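Side-chain contacts in DNA-dependent metalloprotease SPRTN (Homo sapiens, PDB 6MDW), which is a DNA-dependent zinc metalloendopeptidase that cleaves covalent DNA-protein cross-links during DNA synthesis and so protects genome integrity: residues L89-E92 / M93-Y97; F29-F32 / N33-F37; R71-E74 / P75-K78. One frame throughout, in Å; residues are numbered along the deposited sequence. Where two conformers were deposited one is given.

Interaction 1. Residues L89-E92 / M93-Y97; sequences LLHE and MIHAY. With ZN (zinc ion), chain F.
His91 and His95, one helical turn apart, grip the same zinc ion: His91 NE2 lies 2.0 Å and His95 NE2 2.1 Å from the metal. The two NE2 atoms, 3.0 Å apart, are brought together by the zinc they share and are not hydrogen-bonded to each other; the imidazoles meet obliquely, planes 68° apart. In His91, CG stands anti to the backbone N (chi1 178°) and the ring stands out from the helix, with its NE2 end coming nearer His95; in His95, CG lies anti to the carbonyl carbon and the ring swings back. On the far side of the ring from the zinc, His91 ND1 is hydrogen-bonded to Thr130 O, which fixes the ring's rotation and leaves NE2 for zinc. His110 supplies the third histidine. This is the HExxH motif of zinc metalloproteases, with the active-site residue Glu92 next to His91 in the sequence, between the two histidines of the motif. Glu92, its chain bent, brings OE1 to the edge of the His95 ring, 3.9 Å from CD2, with carboxylate and imidazole planes 41° apart. Regular i to i+4 backbone bonds keep the spacing of these groups, among them Ala96 N to Glu92 O at 2.9 Å, and small Ala96 suits a buried position on the helix. Along another flank Met93 packs back on Leu89: SD sits 3.8 Å from Leu89 CG and beside CD1, while Leu90 CD2 makes a looser approach to the same sulfur. Flexible, apolar Met93 also reaches Phe29 and Phe37, whereas branched Ile94 fills the interface with helix 112-125 against Phe114 and Met118.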
loop_
_atom_site.group_PDB
_atom_site.type_symbol
_atom_site.label_atom_id
_atom_site.label_comp_id
_atom_site.label_asym_id
_atom_site.label_seq_id
_atom_site.Cartn_x
_atom_site.Cartn_y
_atom_site.Cartn_z
ATOM N N LEU A 89 0.214 -6.883 0.533
ATOM C CA LEU A 89 1.619 -6.792 0.151
ATOM C C LEU A 89 1.719 -6.822 -1.378
ATOM O O LEU A 89 2.466 -6.047 -1.964
ATOM C CB LEU A 89 2.391 -7.958 0.771
ATOM C CG LEU A 89 3.848 -8.108 0.315
ATOM C CD1 LEU A 89 4.670 -6.868 0.539
ATOM C CD2 LEU A 89 4.499 -9.301 0.977
ATOM N N LEU A 90 0.971 -7.743 -2.017
ATOM C CA LEU A 90 1.114 -7.897 -3.483
ATOM C C LEU A 90 0.626 -6.623 -4.179
ATOM O O LEU A 90 1.208 -6.189 -5.162
ATOM C CB LEU A 90 0.384 -9.153 -3.949
ATOM C CG LEU A 90 1.111 -10.453 -3.660
ATOM C CD1 LEU A 90 0.180 -11.616 -3.889
ATOM C CD2 LEU A 90 2.401 -10.571 -4.464
ATOM N N HIS A 91 -0.462 -6.017 -3.666
ATOM C CA HIS A 91 -0.948 -4.754 -4.194
ATOM C C HIS A 91 0.151 -3.685 -4.158
ATOM O O HIS A 91 0.430 -3.034 -5.156
ATOM C CB HIS A 91 -2.193 -4.318 -3.412
ATOM C CG HIS A 91 -2.791 -3.013 -3.815
ATOM N ND1 HIS A 91 -4.085 -2.920 -4.326
ATOM C CD2 HIS A 91 -2.313 -1.745 -3.757
ATOM C CE1 HIS A 91 -4.341 -1.644 -4.579
ATOM N NE2 HIS A 91 -3.272 -0.901 -4.256
ATOM N N GLU A 92 0.793 -3.537 -2.996
ATOM C CA GLU A 92 1.857 -2.562 -2.865
ATOM C C GLU A 92 3.039 -2.891 -3.785
ATOM O O GLU A 92 3.652 -2.002 -4.354
ATOM C CB GLU A 92 2.361 -2.450 -1.421
ATOM C CG GLU A 92 1.289 -2.025 -0.427
ATOM C CD GLU A 92 0.534 -0.780 -0.819
ATOM O OE1 GLU A 92 1.096 0.138 -1.456
ATOM O OE2 GLU A 92 -0.680 -0.742 -0.491
ATOM N N MET A 93 3.362 -4.182 -3.921
ATOM C CA MET A 93 4.483 -4.560 -4.801
ATOM C C MET A 93 4.206 -4.237 -6.268
ATOM O O MET A 93 5.158 -3.935 -7.008
ATOM C CB MET A 93 4.806 -6.037 -4.593
ATOM C CG MET A 93 5.432 -6.326 -3.214
ATOM S SD MET A 93 5.792 -8.088 -2.910
ATOM C CE MET A 93 7.234 -8.297 -3.957
ATOM N N ILE A 94 2.941 -4.260 -6.686
ATOM C CA ILE A 94 2.607 -3.848 -8.043
ATOM C C ILE A 94 2.899 -2.357 -8.207
ATOM O O ILE A 94 3.537 -1.930 -9.154
ATOM C CB ILE A 94 1.145 -4.164 -8.407
ATOM C CG1 ILE A 94 0.901 -5.677 -8.408
ATOM C CG2 ILE A 94 0.851 -3.566 -9.757
ATOM C CD1 ILE A 94 -0.550 -6.020 -8.537
ATOM N N HIS A 95 2.459 -1.540 -7.249
ATOM C CA HIS A 95 2.813 -0.109 -7.303
ATOM C C HIS A 95 4.334 0.048 -7.359
ATOM O O HIS A 95 4.866 0.876 -8.118
ATOM C CB HIS A 95 2.265 0.632 -6.081
ATOM C CG HIS A 95 0.785 0.876 -6.076
ATOM N ND1 HIS A 95 0.080 1.439 -7.135
ATOM C CD2 HIS A 95 -0.115 0.657 -5.092
ATOM C CE1 HIS A 95 -1.201 1.527 -6.771
ATOM N NE2 HIS A 95 -1.351 1.040 -5.531
ATOM N N ALA A 96 5.045 -0.684 -6.523
ATOM C CA ALA A 96 6.511 -0.588 -6.506
ATOM C C ALA A 96 7.074 -0.978 -7.889
ATOM O O ALA A 96 8.012 -0.357 -8.372
ATOM C CB ALA A 96 7.074 -1.461 -5.426
ATOM N N TYR A 97 6.561 -2.063 -8.484
ATOM C CA TYR A 97 7.079 -2.510 -9.763
ATOM C C TYR A 97 6.884 -1.441 -10.835
ATOM O O TYR A 97 7.789 -1.217 -11.657
ATOM C CB TYR A 97 6.390 -3.806 -10.193
ATOM C CG TYR A 97 6.955 -4.363 -11.478
ATOM C CD1 TYR A 97 8.073 -5.155 -11.439
ATOM C CD2 TYR A 97 6.358 -4.125 -12.698
ATOM C CE1 TYR A 97 8.629 -5.683 -12.592
ATOM C CE2 TYR A 97 6.918 -4.614 -13.870
ATOM C CZ TYR A 97 8.038 -5.420 -13.804
ATOM O OH TYR A 97 8.610 -5.906 -14.966
HETATM ZN ZN ZN F . -3.143 1.118 -4.444
#

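Interaction 2. Residues F29-F32 / N33-F37; sequences FVQF and NDQFF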
loop_
_atom_site.group_PDB
_atom_site.type_symbol
_atom_site.label_atom_id
_atom_site.label_comp_id
_atom_site.label_asym_id
_atom_site.label_seq_id
_atom_site.Cartn_x
_atom_site.Cartn_y
_atom_site.Cartn_z
ATOM N N PHE A 29 8.188 -11.308 0.952
ATOM C CA PHE A 29 8.693 -10.365 -0.015
ATOM C C PHE A 29 9.679 -11.066 -0.956
ATOM O O PHE A 29 9.558 -10.945 -2.177
ATOM C CB PHE A 29 9.300 -9.143 0.679
ATOM C CG PHE A 29 10.126 -8.281 -0.226
ATOM C CD1 PHE A 29 9.549 -7.542 -1.240
ATOM C CD2 PHE A 29 11.498 -8.252 -0.077
ATOM C CE1 PHE A 29 10.338 -6.805 -2.112
ATOM C CE2 PHE A 29 12.282 -7.504 -0.937
ATOM C CZ PHE A 29 11.695 -6.793 -1.954
ATOM N N VAL A 30 10.641 -11.811 -0.393
ATOM C CA VAL A 30 11.657 -12.442 -1.211
ATOM C C VAL A 30 10.989 -13.431 -2.177
ATOM O O VAL A 30 11.281 -13.470 -3.405
ATOM C CB VAL A 30 12.704 -13.124 -0.315
ATOM C CG1 VAL A 30 13.556 -14.121 -1.089
ATOM C CG2 VAL A 30 13.562 -12.098 0.397
ATOM N N GLN A 31 10.048 -14.207 -1.669
ATOM C CA GLN A 31 9.334 -15.185 -2.441
ATOM C C GLN A 31 8.595 -14.502 -3.598
ATOM O O GLN A 31 8.679 -14.901 -4.756
ATOM C CB GLN A 31 8.362 -15.980 -1.578
ATOM C CG GLN A 31 7.545 -17.008 -2.342
ATOM C CD GLN A 31 6.369 -17.566 -1.576
ATOM O OE1 GLN A 31 6.290 -17.472 -0.349
ATOM N NE2 GLN A 31 5.424 -18.140 -2.292
ATOM N N PHE A 32 7.874 -13.414 -3.299
ATOM C CA PHE A 32 7.016 -12.805 -4.305
ATOM C C PHE A 32 7.821 -12.027 -5.335
ATOM O O PHE A 32 7.447 -11.983 -6.498
ATOM C CB PHE A 32 5.942 -11.938 -3.636
ATOM C CG PHE A 32 4.981 -12.670 -2.734
ATOM C CD1 PHE A 32 4.800 -14.050 -2.800
ATOM C CD2 PHE A 32 4.242 -11.967 -1.808
ATOM C CE1 PHE A 32 3.875 -14.697 -1.996
ATOM C CE2 PHE A 32 3.313 -12.610 -1.011
ATOM C CZ PHE A 32 3.139 -13.975 -1.094
ATOM N N ASN A 33 8.946 -11.426 -4.941
ATOM C CA ASN A 33 9.827 -10.777 -5.882
ATOM C C ASN A 33 10.286 -11.802 -6.924
ATOM O O ASN A 33 10.204 -11.558 -8.150
ATOM C CB ASN A 33 11.012 -10.142 -5.164
ATOM C CG ASN A 33 11.985 -9.498 -6.126
ATOM O OD1 ASN A 33 11.576 -8.869 -7.086
ATOM N ND2 ASN A 33 13.272 -9.598 -5.821
ATOM N N ASP A 34 10.644 -12.987 -6.429
ATOM C CA ASP A 34 11.156 -14.078 -7.292
ATOM C C ASP A 34 10.028 -14.653 -8.166
ATOM O O ASP A 34 10.196 -14.904 -9.383
ATOM C CB ASP A 34 11.771 -15.173 -6.421
ATOM C CG ASP A 34 12.201 -16.419 -7.179
ATOM O OD1 ASP A 34 12.945 -16.247 -8.151
ATOM O OD2 ASP A 34 11.736 -17.540 -6.804
ATOM N N GLN A 35 8.877 -14.932 -7.570
ATOM C CA GLN A 35 7.820 -15.693 -8.244
ATOM C C GLN A 35 6.963 -14.828 -9.171
ATOM O O GLN A 35 6.473 -15.372 -10.175
ATOM C CB GLN A 35 6.918 -16.386 -7.234
ATOM C CG GLN A 35 7.643 -17.499 -6.492
ATOM C CD GLN A 35 6.712 -18.303 -5.630
ATOM O OE1 GLN A 35 5.668 -17.836 -5.198
ATOM N NE2 GLN A 35 7.102 -19.548 -5.385
ATOM N N PHE A 36 6.767 -13.533 -8.853
ATOM C CA PHE A 36 5.783 -12.724 -9.528
ATOM C C PHE A 36 6.350 -11.457 -10.145
ATOM O O PHE A 36 5.620 -10.867 -10.952
ATOM C CB PHE A 36 4.625 -12.366 -8.584
ATOM C CG PHE A 36 4.005 -13.592 -7.971
ATOM C CD1 PHE A 36 3.522 -14.605 -8.788
ATOM C CD2 PHE A 36 3.952 -13.753 -6.598
ATOM C CE1 PHE A 36 3.023 -15.774 -8.243
ATOM C CE2 PHE A 36 3.437 -14.923 -6.060
ATOM C CZ PHE A 36 2.991 -15.928 -6.886
ATOM N N PHE A 37 7.581 -11.019 -9.828
ATOM C CA PHE A 37 8.097 -9.744 -10.303
ATOM C C PHE A 37 9.480 -9.883 -10.930
ATOM O O PHE A 37 10.177 -8.915 -11.091
ATOM C CB PHE A 37 8.114 -8.697 -9.174
ATOM C CG PHE A 37 6.725 -8.364 -8.686
ATOM C CD1 PHE A 37 5.919 -7.517 -9.424
ATOM C CD2 PHE A 37 6.210 -8.987 -7.575
ATOM C CE1 PHE A 37 4.626 -7.220 -9.007
ATOM C CE2 PHE A 37 4.932 -8.669 -7.138
ATOM C CZ PHE A 37 4.146 -7.797 -7.853
HETATM O O HOH W 1 13.738 -12.548 -4.322
#
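Phe32 and Phe36 lie side by side one turn apart, both rings pointing the same way from the helix. CD1 of Phe32 comes to the edge of the Phe36 ring, 3.6 Å from CE2, and with the planes at 46° the pair is oblique. Large flat side chains suit this buried flank: Phe32 packs on Val86 and Leu90 of helix 82-100, and Phe36 on Ile121 and Leu124 of helix 112-125. Asn33 bridges to the chain that follows. Its backbone N bonds to Phe29 O at 2.9 Å, its OD1 accepts from Leu41 N, and its ND2 makes a weak bond to a water that donates to Val30 O. On the more open flank Gln31 NE2 gives a straight bond, 166° at the hydrogen, to Gln35 OE1 at 2.9 Å; the donor stands above the acceptor's carbonyl plane, the two amides being almost perpendicular. Phe37, the first residue to leave helical phi/psi, sets its ring edge near Phe32 O, CD2 at 3.4 Å. Mostly polar on its outer flank and aromatic on its inner one, this is the C-terminal part of an amphipathic helix packed against the zinc-binding helix of the SprT-like domain.

Interaction 3. Residues R71-E74 / P75-K78; sequences RLSE and PLLK
Ser73 holds the first turn of the short helix 74-77 with a capping bond, its OG accepting from Leu76 N at 3.0 Å. The hydroxyl lies anti to Ser73's own backbone N (chi1 174°), a setting that carries it over the start of the turn, and it is also hydrogen-bonded to Met52 O. Serine suits the place, being short enough to cap the amide three residues on. Pro75 fits equally well, since the first turn needs no amide hydrogen from it, and its CD packs 3.3 Å from Ser73 OG, which makes this the tight part of the contact. Ser73 is thus the N-cap, the joint at which strand 68-73 of the sheet passes into the helix, and its carbonyl O receives Leu77 N at 2.9 Å. On the buried side Leu72, in one of its two conformers, brings CD2 to 3.9 Å from Leu77 CD1 at a slant, near Trp48 and Thr88. The solvent side is looser. Glu74 and Lys78 run alongside, pointing the same way, with Glu74 OE2 against the methylene CE of Lys78 at 3.4 Å. Because the lysine chain bends at its end, NZ stays 4.5 Å from OE2, beyond a salt bridge, so any attraction between the charges is probably weak.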
loop_
_atom_site.group_PDB
_atom_site.type_symbol
_atom_site.label_atom_id
_atom_site.label_comp_id
_atom_site.label_asym_id
_atom_site.label_seq_id
_atom_site.Cartn_x
_atom_site.Cartn_y
_atom_site.Cartn_z
ATOM N N ARG A 71 5.370 -0.183 3.403
ATOM C CA ARG A 71 5.033 -0.321 4.792
ATOM C C ARG A 71 3.683 -1.025 4.913
ATOM O O ARG A 71 2.776 -0.654 4.145
ATOM C CB ARG A 71 4.964 1.068 5.429
ATOM C CG ARG A 71 6.208 1.893 5.164
ATOM C CD ARG A 71 7.342 1.302 5.962
ATOM N NE ARG A 71 8.512 2.150 5.902
ATOM C CZ ARG A 71 9.609 1.871 5.213
ATOM N NH1 ARG A 71 9.648 0.823 4.411
ATOM N NH2 ARG A 71 10.685 2.623 5.370
ATOM N N LEU A 72 3.602 -1.992 5.823
ATOM C CA LEU A 72 2.385 -2.742 6.121
ATOM C C LEU A 72 1.974 -2.430 7.560
ATOM O O LEU A 72 2.833 -2.439 8.463
ATOM C CB LEU A 72 2.631 -4.249 5.986
ATOM C CG LEU A 72 2.772 -4.771 4.555
ATOM C CD1 LEU A 72 3.122 -6.226 4.559
ATOM C CD2 LEU A 72 1.503 -4.579 3.752
ATOM N N SER A 73 0.675 -2.202 7.784
ATOM C CA SER A 73 0.152 -1.840 9.099
ATOM C C SER A 73 0.079 -3.065 10.003
ATOM O O SER A 73 -0.783 -3.930 9.807
ATOM C CB SER A 73 -1.199 -1.216 8.935
ATOM O OG SER A 73 -1.769 -1.002 10.206
ATOM N N GLU A 74 0.921 -3.131 11.035
ATOM C CA GLU A 74 0.781 -4.138 12.037
ATOM C C GLU A 74 -0.573 -3.964 12.720
ATOM O O GLU A 74 -1.290 -4.940 12.869
ATOM C CB GLU A 74 1.972 -4.145 13.006
ATOM C CG GLU A 74 1.950 -5.301 13.976
ATOM C CD GLU A 74 3.267 -5.612 14.672
ATOM O OE1 GLU A 74 4.336 -5.455 14.041
ATOM O OE2 GLU A 74 3.215 -6.036 15.837
ATOM N N PRO A 75 -1.014 -2.758 13.150
ATOM C CA PRO A 75 -2.338 -2.637 13.781
ATOM C C PRO A 75 -3.494 -3.222 12.954
ATOM O O PRO A 75 -4.375 -3.890 13.520
ATOM C CB PRO A 75 -2.504 -1.119 13.945
ATOM C CG PRO A 75 -1.089 -0.623 14.097
ATOM C CD PRO A 75 -0.297 -1.471 13.123
ATOM N N LEU A 76 -3.464 -3.037 11.640
ATOM C CA LEU A 76 -4.628 -3.406 10.794
ATOM C C LEU A 76 -4.491 -4.844 10.291
ATOM O O LEU A 76 -5.513 -5.434 9.953
ATOM C CB LEU A 76 -4.762 -2.455 9.617
ATOM C CG LEU A 76 -5.175 -1.022 9.967
ATOM C CD1 LEU A 76 -5.191 -0.155 8.732
ATOM C CD2 LEU A 76 -6.547 -1.021 10.647
ATOM N N LEU A 77 -3.276 -5.401 10.222
ATOM C CA LEU A 77 -3.096 -6.727 9.601
ATOM C C LEU A 77 -2.765 -7.843 10.584
ATOM O O LEU A 77 -2.992 -9.005 10.230
ATOM C CB LEU A 77 -2.015 -6.653 8.521
ATOM C CG LEU A 77 -2.405 -5.804 7.329
ATOM C CD1 LEU A 77 -1.203 -5.525 6.442
ATOM C CD2 LEU A 77 -3.498 -6.506 6.531
ATOM N N LYS A 78 -2.205 -7.548 11.764
ATOM C CA LYS A 78 -1.682 -8.636 12.635
ATOM C C LYS A 78 -2.750 -9.686 12.974
ATOM O O LYS A 78 -2.427 -10.885 13.110
ATOM C CB LYS A 78 -1.118 -8.024 13.924
ATOM C CG LYS A 78 -0.422 -8.989 14.875
ATOM C CD LYS A 78 -0.021 -8.342 16.202
ATOM C CE LYS A 78 1.371 -8.716 16.676
ATOM N NZ LYS A 78 1.621 -10.177 16.619
#

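All three contacts are local and belong to the SprT-like protease domain. Along the chain interaction 2 comes first, on helix 25-36, then interaction 3 at the end of strand 68-73, then interaction 1 on helix 82-100, which follows helix 74-77. Interaction 1 is the middle of the three in space. It lies about 11 Å from interaction 2 between centres, and they touch directly, Leu90 CD2 being 3.5 Å from Phe32 CD2. Interaction 3, its centre about 15 Å away, meets it only slightly, Leu72 CD2 in one conformer lying 4.2 Å from Leu89 N. Interactions 2 and 3 do not touch. The catalytic helix is therefore packed by helix 25-36 and approached by the sheet's strand end at a separate place.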